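Local coordinates for protein papain-like protease (Human betacoronavirus 2c EMC/2012, PDB 4RNA) that probably cleaves peptide bonds of the viral polyprotein as a cysteine protease of the coronavirus papain-like family, with a zinc-binding site of four cysteines, at residues D264-I274 with W305-P315. Numbering follows the deposited sequence.
Sequences DFVAFNVFQGI and WKCKVTDVLFP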
# COMPACT_ATOMS: atom_id res chain seq x y z
N ASP A 264 7.91 26.84 -18.28
CA ASP A 264 7.58 25.67 -19.11
C ASP A 264 6.66 24.66 -18.45
O ASP A 264 6.10 23.82 -19.12
CB ASP A 264 8.86 24.95 -19.51
CG ASP A 264 9.77 25.83 -20.31
OD1 ASP A 264 9.23 26.66 -21.09
OD2 ASP A 264 11.02 25.69 -20.14
N PHE A 265 6.49 24.73 -17.12
CA PHE A 265 5.68 23.70 -16.47
C PHE A 265 4.22 24.03 -16.80
O PHE A 265 3.91 25.19 -17.10
CB PHE A 265 6.00 23.56 -14.98
CG PHE A 265 5.98 24.86 -14.21
CD1 PHE A 265 4.79 25.35 -13.71
CD2 PHE A 265 7.17 25.59 -13.99
CE1 PHE A 265 4.74 26.56 -13.03
CE2 PHE A 265 7.13 26.80 -13.28
CZ PHE A 265 5.91 27.28 -12.82
N VAL A 266 3.36 23.03 -16.80
CA VAL A 266 1.94 23.18 -17.16
C VAL A 266 1.02 23.07 -15.96
O VAL A 266 -0.14 23.44 -16.03
CB VAL A 266 1.53 22.24 -18.33
CG1 VAL A 266 2.43 22.47 -19.56
CG2 VAL A 266 1.52 20.79 -17.88
N ALA A 267 1.51 22.49 -14.87
CA ALA A 267 0.69 22.26 -13.69
C ALA A 267 1.55 21.87 -12.50
O ALA A 267 2.67 21.45 -12.67
CB ALA A 267 -0.39 21.17 -13.89
N PHE A 268 1.03 22.04 -11.28
CA PHE A 268 1.77 21.62 -10.10
C PHE A 268 0.83 21.40 -8.94
O PHE A 268 -0.26 21.98 -8.92
CB PHE A 268 2.90 22.63 -9.72
CG PHE A 268 2.40 24.04 -9.46
CD1 PHE A 268 2.21 24.93 -10.51
CD2 PHE A 268 2.09 24.42 -8.19
CE1 PHE A 268 1.76 26.22 -10.32
CE2 PHE A 268 1.65 25.73 -7.96
CZ PHE A 268 1.49 26.63 -9.02
N ASN A 269 1.24 20.57 -7.97
CA ASN A 269 0.43 20.52 -6.74
C ASN A 269 1.01 21.26 -5.59
O ASN A 269 2.22 21.52 -5.52
CB ASN A 269 0.17 19.06 -6.31
CG ASN A 269 -0.61 18.30 -7.39
OD1 ASN A 269 -1.58 18.83 -7.91
ND2 ASN A 269 -0.19 17.05 -7.70
N VAL A 270 0.14 21.60 -4.64
CA VAL A 270 0.62 22.40 -3.53
C VAL A 270 0.08 21.70 -2.29
O VAL A 270 -1.04 21.15 -2.33
CB VAL A 270 0.06 23.87 -3.61
CG1 VAL A 270 0.14 24.56 -2.29
CG2 VAL A 270 0.79 24.67 -4.68
N PHE A 271 0.88 21.62 -1.22
CA PHE A 271 0.35 21.15 0.05
C PHE A 271 0.40 22.31 1.03
O PHE A 271 1.45 22.93 1.19
CB PHE A 271 1.16 19.96 0.55
CG PHE A 271 0.69 19.37 1.88
CD1 PHE A 271 -0.48 18.60 1.95
CD2 PHE A 271 1.42 19.54 3.02
CE1 PHE A 271 -0.90 18.05 3.15
CE2 PHE A 271 1.00 18.99 4.23
CZ PHE A 271 -0.14 18.23 4.29
N GLN A 272 -0.74 22.57 1.70
CA GLN A 272 -0.95 23.71 2.62
C GLN A 272 -1.08 23.28 4.06
O GLN A 272 -1.90 22.40 4.37
CB GLN A 272 -2.25 24.46 2.25
CG GLN A 272 -2.12 25.36 1.02
CD GLN A 272 -3.46 25.80 0.42
OE1 GLN A 272 -4.55 25.39 0.86
NE2 GLN A 272 -3.38 26.66 -0.60
N GLY A 273 -0.24 23.89 4.91
CA GLY A 273 -0.27 23.77 6.39
C GLY A 273 0.26 22.51 7.07
O GLY A 273 -0.52 21.80 7.71
N ILE A 274 1.57 22.26 7.00
CA ILE A 274 2.21 21.03 7.56
C ILE A 274 1.94 20.73 9.05
O ILE A 274 1.77 19.57 9.44
CB ILE A 274 3.76 20.95 7.29
CG1 ILE A 274 4.54 22.00 8.12
CG2 ILE A 274 4.08 21.03 5.79
CD1 ILE A 274 6.00 21.65 8.40
N TRP A 305 2.13 33.49 -7.03
CA TRP A 305 1.72 32.69 -5.89
C TRP A 305 2.89 32.15 -5.14
O TRP A 305 3.72 31.40 -5.69
CB TRP A 305 0.83 31.54 -6.34
CG TRP A 305 0.09 30.85 -5.22
CD1 TRP A 305 -0.22 31.33 -3.96
CD2 TRP A 305 -0.55 29.52 -5.30
NE1 TRP A 305 -0.95 30.39 -3.25
CE2 TRP A 305 -1.19 29.30 -4.01
CE3 TRP A 305 -0.66 28.54 -6.30
CZ2 TRP A 305 -1.90 28.11 -3.73
CZ3 TRP A 305 -1.38 27.35 -6.01
CH2 TRP A 305 -1.98 27.15 -4.76
N LYS A 306 2.95 32.54 -3.86
CA LYS A 306 3.89 31.99 -2.92
C LYS A 306 3.20 30.83 -2.23
O LYS A 306 2.21 30.99 -1.53
CB LYS A 306 4.38 33.02 -1.87
CG LYS A 306 5.52 32.47 -1.00
CD LYS A 306 6.31 33.55 -0.26
CE LYS A 306 5.57 34.06 0.97
NZ LYS A 306 6.45 34.95 1.79
N CYS A 307 3.76 29.65 -2.42
CA CYS A 307 3.08 28.41 -1.98
C CYS A 307 4.13 27.26 -1.92
O CYS A 307 5.21 27.34 -2.53
CB CYS A 307 1.98 28.06 -2.99
SG CYS A 307 2.70 27.82 -4.65
N LYS A 308 3.75 26.20 -1.23
CA LYS A 308 4.59 25.00 -1.01
C LYS A 308 4.27 23.92 -2.02
O LYS A 308 3.31 23.15 -1.89
CB LYS A 308 4.37 24.48 0.40
CG LYS A 308 4.66 25.54 1.47
CD LYS A 308 4.04 25.07 2.77
CE LYS A 308 4.73 25.70 3.97
NZ LYS A 308 4.12 25.07 5.18
N VAL A 309 5.13 23.90 -3.02
CA VAL A 309 4.99 23.05 -4.16
C VAL A 309 5.42 21.64 -3.78
O VAL A 309 6.45 21.46 -3.06
CB VAL A 309 5.84 23.62 -5.27
CG1 VAL A 309 5.99 22.68 -6.45
CG2 VAL A 309 5.31 24.96 -5.74
N THR A 310 4.73 20.66 -4.38
CA THR A 310 5.10 19.26 -4.19
C THR A 310 5.42 18.68 -5.56
O THR A 310 6.54 18.72 -5.93
CB THR A 310 3.99 18.46 -3.48
OG1 THR A 310 2.69 18.68 -4.09
CG2 THR A 310 3.94 18.81 -1.99
N ASP A 311 4.43 18.20 -6.31
CA ASP A 311 4.69 17.67 -7.68
C ASP A 311 4.62 18.77 -8.74
O ASP A 311 3.88 19.69 -8.63
CB ASP A 311 3.66 16.65 -8.05
CG ASP A 311 3.36 15.72 -6.93
OD1 ASP A 311 4.29 14.91 -6.61
OD2 ASP A 311 2.22 15.79 -6.39
N VAL A 312 5.37 18.66 -9.83
CA VAL A 312 5.33 19.69 -10.88
C VAL A 312 5.33 18.98 -12.18
O VAL A 312 6.15 18.07 -12.33
CB VAL A 312 6.58 20.66 -10.82
CG1 VAL A 312 6.52 21.71 -11.95
CG2 VAL A 312 6.72 21.36 -9.46
N LEU A 313 4.46 19.37 -13.10
CA LEU A 313 4.43 18.65 -14.44
C LEU A 313 5.04 19.48 -15.58
O LEU A 313 4.61 20.58 -15.83
CB LEU A 313 2.95 18.26 -14.79
CG LEU A 313 2.69 17.52 -16.09
CD1 LEU A 313 3.60 16.24 -16.20
CD2 LEU A 313 1.22 17.17 -16.12
N PHE A 314 5.91 18.87 -16.41
CA PHE A 314 6.53 19.58 -17.46
C PHE A 314 6.16 18.86 -18.75
O PHE A 314 5.78 17.68 -18.71
CB PHE A 314 8.08 19.58 -17.29
CG PHE A 314 8.58 20.53 -16.24
CD1 PHE A 314 8.73 20.12 -14.88
CD2 PHE A 314 8.95 21.85 -16.59
CE1 PHE A 314 9.17 21.03 -13.89
CE2 PHE A 314 9.38 22.77 -15.60
CZ PHE A 314 9.46 22.37 -14.25
N PRO A 315 6.26 19.58 -19.88
CA PRO A 315 6.04 19.04 -21.26
C PRO A 315 7.18 18.10 -21.62
O PRO A 315 8.07 17.90 -20.77
CB PRO A 315 6.02 20.28 -22.16
CG PRO A 315 6.44 21.44 -21.33
CD PRO A 315 6.28 21.07 -19.85
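N269 grips D311 twice: its backbone N donates to D311 O at 2.9 Å, and its ND2 reaches D311 OD2 in a nearly straight bond (N-H...O 177°). That acceptor lies within the amide plane of N269, whereas ND2 meets OD2 on the anti side of a carboxylate turned 90° to the amide. N269 O accepts T310 N at 2.9 Å. F268-V312 and V270-V309 are antiparallel non-hydrogen-bonded pairs; the one-residue shift between them defines a beta bulge between strands 305-315 and 267-272, in what corresponds to the beta-rich palm of papain-like proteases of this family. On the face carrying F268 and V270, V270 CG2 lies 3.7 Å from both C307 SG and W305 CZ3. F268 CG lies between the backbone N and the carbonyl carbon (chi1 58°), which carries CZ to within 4.0 Å of W305 CE3. Farther along, F265 CB sits over one face of the F314 ring, 3.7 Å from its centroid, and the rings form an offset edge-to-face pair, edge of F265 toward the face of F314. Outside the pair, N269 OD1 accepts a hydrogen bond from H283 ND1 and T121 OG1 bonds ND2, while S249 and S169 hydroxyls meet D311 OD1.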